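Local coordinates for protein CAS6A (Thermus thermophilus, PDB 4C97) that probably cuts CRISPR precursor RNA as a Cas6-family endoribonuclease in antiviral defence, at residues Phe132-Gly136 against Val137-Val141. The protein carries 1 engineered substitution. Residues are numbered along the deposited sequence; the frame is centred on the assembly and turned at random.
Sequences FRRKG and VHYPV
The guanidinium of R134 lies flat over one face of the Y139 ring, its CZ 3.8 Å from the ring centroid and 5° off the normal, with the two planes 8° apart. This is a stacked cation-pi pair. CG and CD of R134 run past CB of Y139, and a bend at chi3 (34°) then folds NE over CG of the ring and brings NH2 above CE2. On the same face of the hairpin, CG2 of V137 reaches CG of R134 at 4.0 Å.

At the end of the hairpin, a type I' turn from R134 to V137 closes a two-residue loop, K135 and G136 both at positive phi. R134 N gives V137 O a nearly straight bond of 2.7 Å, and V137 N returns a bond to R134 O. Two pairs further on, F132 and Y139 exchange two more backbone bonds. R133 and H138 form the intervening non-hydrogen-bonded pair on the other face, where H138 ND1 bonds to OG1 of T193.

Helix 144-158 backs the hairpin through L146, which touches both F132 and Y139. E143 takes a hydrogen bond from the Y139 hydroxyl and makes a weak, long ion pair with R134 NH2; R145 is a like-charged neighbour close to the same nitrogen. The electron-rich ring and this carboxylate would be expected to stabilise the positive charge of R134, probably offsetting the unfavourable proximity of R145.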
ATOM      1  N   PHE A 132      -9.038   8.470   5.265  1.00 10.45           N
ATOM      2  CA  PHE A 132     -10.227   7.845   4.681  1.00 12.63           C
ATOM      3  C   PHE A 132     -11.216   8.909   4.317  1.00 11.25           C
ATOM      4  O   PHE A 132     -11.230   9.981   4.892  1.00 14.76           O
ATOM      5  CB  PHE A 132     -10.857   6.868   5.707  1.00 12.29           C
ATOM      6  CG  PHE A 132      -9.879   5.883   6.215  1.00 10.26           C
ATOM      7  CD1 PHE A 132      -9.658   4.702   5.531  1.00 12.16           C
ATOM      8  CD2 PHE A 132      -9.085   6.181   7.315  1.00 10.04           C
ATOM      9  CE1 PHE A 132      -8.705   3.823   5.960  1.00  9.71           C
ATOM     10  CE2 PHE A 132      -8.147   5.317   7.748  1.00 10.31           C
ATOM     11  CZ  PHE A 132      -7.935   4.121   7.060  1.00  8.87           C
ATOM     12  N   ARG A 133     -12.028   8.638   3.303  1.00 16.80           N
ATOM     13  CA  ARG A 133     -13.047   9.595   2.917  1.00 26.25           C
ATOM     14  C   ARG A 133     -14.317   9.260   3.677  1.00 23.59           C
ATOM     15  O   ARG A 133     -14.786   8.136   3.627  1.00 28.26           O
ATOM     16  CB  ARG A 133     -13.298   9.558   1.412  1.00 33.53           C
ATOM     17  CG  ARG A 133     -14.250  10.657   0.936  1.00 55.53           C
ATOM     18  CD  ARG A 133     -14.311  10.726  -0.586  1.00 62.88           C
ATOM     19  NE  ARG A 133     -15.258  11.731  -1.078  1.00 59.23           N
ATOM     20  CZ  ARG A 133     -15.084  13.048  -0.982  1.00 63.20           C
ATOM     21  NH1 ARG A 133     -14.006  13.546  -0.385  1.00 62.16           N
ATOM     22  NH2 ARG A 133     -16.005  13.872  -1.477  1.00 60.30           N
ATOM     23  N   ARG A 134     -14.856  10.231   4.402  1.00 21.09           N
ATOM     24  CA  ARG A 134     -16.134  10.047   5.059  1.00 32.91           C
ATOM     25  C   ARG A 134     -16.941  11.321   4.894  1.00 41.73           C
ATOM     26  O   ARG A 134     -16.507  12.400   5.292  1.00 47.09           O
ATOM     27  CB  ARG A 134     -15.938   9.681   6.540  1.00 44.29           C
ATOM     28  CG  ARG A 134     -15.423  10.824   7.432  1.00 58.36           C
ATOM     29  CD  ARG A 134     -15.674  10.596   8.905  1.00 57.03           C
ATOM     30  NE  ARG A 134     -15.584   9.187   9.266  1.00 45.08           N
ATOM     31  CZ  ARG A 134     -15.943   8.704  10.450  1.00 50.50           C
ATOM     32  NH1 ARG A 134     -16.447   9.514  11.380  1.00 49.92           N
ATOM     33  NH2 ARG A 134     -15.820   7.409  10.687  1.00 48.02           N
ATOM     34  N   LYS A 135     -18.087  11.212   4.235  1.00 38.98           N
ATOM     35  CA  LYS A 135     -19.012  12.323   4.158  1.00 34.98           C
ATOM     36  C   LYS A 135     -18.366  13.567   3.561  1.00 42.02           C
ATOM     37  O   LYS A 135     -18.505  14.664   4.092  1.00 50.35           O
ATOM     38  CB  LYS A 135     -19.535  12.616   5.557  1.00 45.31           C
ATOM     39  CG  LYS A 135     -19.818  11.351   6.356  1.00 55.20           C
ATOM     40  CD  LYS A 135     -20.174  11.683   7.793  1.00 65.62           C
ATOM     41  CE  LYS A 135     -21.539  11.135   8.183  1.00 66.69           C
ATOM     42  NZ  LYS A 135     -21.414   9.917   9.018  1.00 68.91           N
ATOM     43  N   GLY A 136     -17.652  13.381   2.459  1.00 28.22           N
ATOM     44  CA  GLY A 136     -17.003  14.478   1.774  1.00 32.12           C
ATOM     45  C   GLY A 136     -15.926  15.165   2.577  1.00 33.57           C
ATOM     46  O   GLY A 136     -15.506  16.267   2.225  1.00 47.18           O
ATOM     47  N   VAL A 137     -15.470  14.525   3.652  1.00 29.75           N
ATOM     48  CA  VAL A 137     -14.283  15.007   4.331  1.00 21.38           C
ATOM     49  C   VAL A 137     -13.315  13.847   4.517  1.00 22.85           C
ATOM     50  O   VAL A 137     -13.700  12.675   4.528  1.00 26.31           O
ATOM     51  CB  VAL A 137     -14.579  15.725   5.677  1.00 34.14           C
ATOM     52  CG1 VAL A 137     -15.745  16.708   5.522  1.00 37.04           C
ATOM     53  CG2 VAL A 137     -14.829  14.738   6.806  1.00 37.49           C
ATOM     54  N   HIS A 138     -12.050  14.196   4.632  1.00 17.57           N
ATOM     55  CA  HIS A 138     -11.029  13.208   4.925  1.00 15.36           C
ATOM     56  C   HIS A 138     -10.898  13.056   6.433  1.00 15.14           C
ATOM     57  O   HIS A 138     -10.964  14.027   7.166  1.00 19.70           O
ATOM     58  CB  HIS A 138      -9.716  13.634   4.300  1.00 16.60           C
ATOM     59  CG  HIS A 138      -9.696  13.477   2.810  1.00 19.27           C
ATOM     60  ND1 HIS A 138      -9.140  14.409   1.970  1.00 20.87           N
ATOM     61  CD2 HIS A 138     -10.155  12.472   2.025  1.00 25.04           C
ATOM     62  CE1 HIS A 138      -9.274  13.995   0.717  1.00 19.35           C
ATOM     63  NE2 HIS A 138      -9.867  12.821   0.728  1.00 25.77           N
ATOM     64  N   TYR A 139     -10.707  11.812   6.871  1.00 11.12           N
ATOM     65  CA  TYR A 139     -10.708  11.449   8.299  1.00 12.50           C
ATOM     66  C   TYR A 139      -9.457  10.625   8.555  1.00 11.51           C
ATOM     67  O   TYR A 139      -9.213   9.628   7.846  1.00 11.02           O
ATOM     68  CB  TYR A 139     -11.951  10.623   8.600  1.00 10.99           C
ATOM     69  CG  TYR A 139     -12.118  10.110  10.020  1.00 10.79           C
ATOM     70  CD1 TYR A 139     -12.507  10.943  11.037  1.00 11.87           C
ATOM     71  CD2 TYR A 139     -11.968   8.766  10.310  1.00 10.46           C
ATOM     72  CE1 TYR A 139     -12.706  10.459  12.312  1.00 12.15           C
ATOM     73  CE2 TYR A 139     -12.196   8.270  11.590  1.00 10.42           C
ATOM     74  CZ  TYR A 139     -12.542   9.124  12.586  1.00 11.32           C
ATOM     75  OH  TYR A 139     -12.755   8.620  13.862  1.00 11.56           O
ATOM     76  N   PRO A 140      -8.654  11.021   9.554  1.00  9.93           N
ATOM     77  CA  PRO A 140      -7.314  10.470   9.683  1.00  9.52           C
ATOM     78  C   PRO A 140      -7.176   9.405  10.759  1.00 11.60           C
ATOM     79  O   PRO A 140      -6.052   9.004  11.008  1.00 14.05           O
ATOM     80  CB  PRO A 140      -6.508  11.707  10.097  1.00 12.27           C
ATOM     81  CG  PRO A 140      -7.441  12.372  11.055  1.00 11.18           C
ATOM     82  CD  PRO A 140      -8.783  12.270  10.344  1.00 12.15           C
ATOM     83  N   VAL A 141      -8.267   8.946  11.369  1.00  9.44           N
ATOM     84  CA  VAL A 141      -8.138   7.973  12.466  1.00  9.22           C
ATOM     85  C   VAL A 141      -8.197   6.537  11.932  1.00  9.64           C
ATOM     86  O   VAL A 141      -9.145   6.164  11.274  1.00  9.67           O
ATOM     87  CB  VAL A 141      -9.234   8.157  13.517  1.00 11.50           C
ATOM     88  CG1 VAL A 141      -9.039   7.184  14.704  1.00 13.11           C
ATOM     89  CG2 VAL A 141      -9.251   9.578  13.990  1.00 10.96           C
TER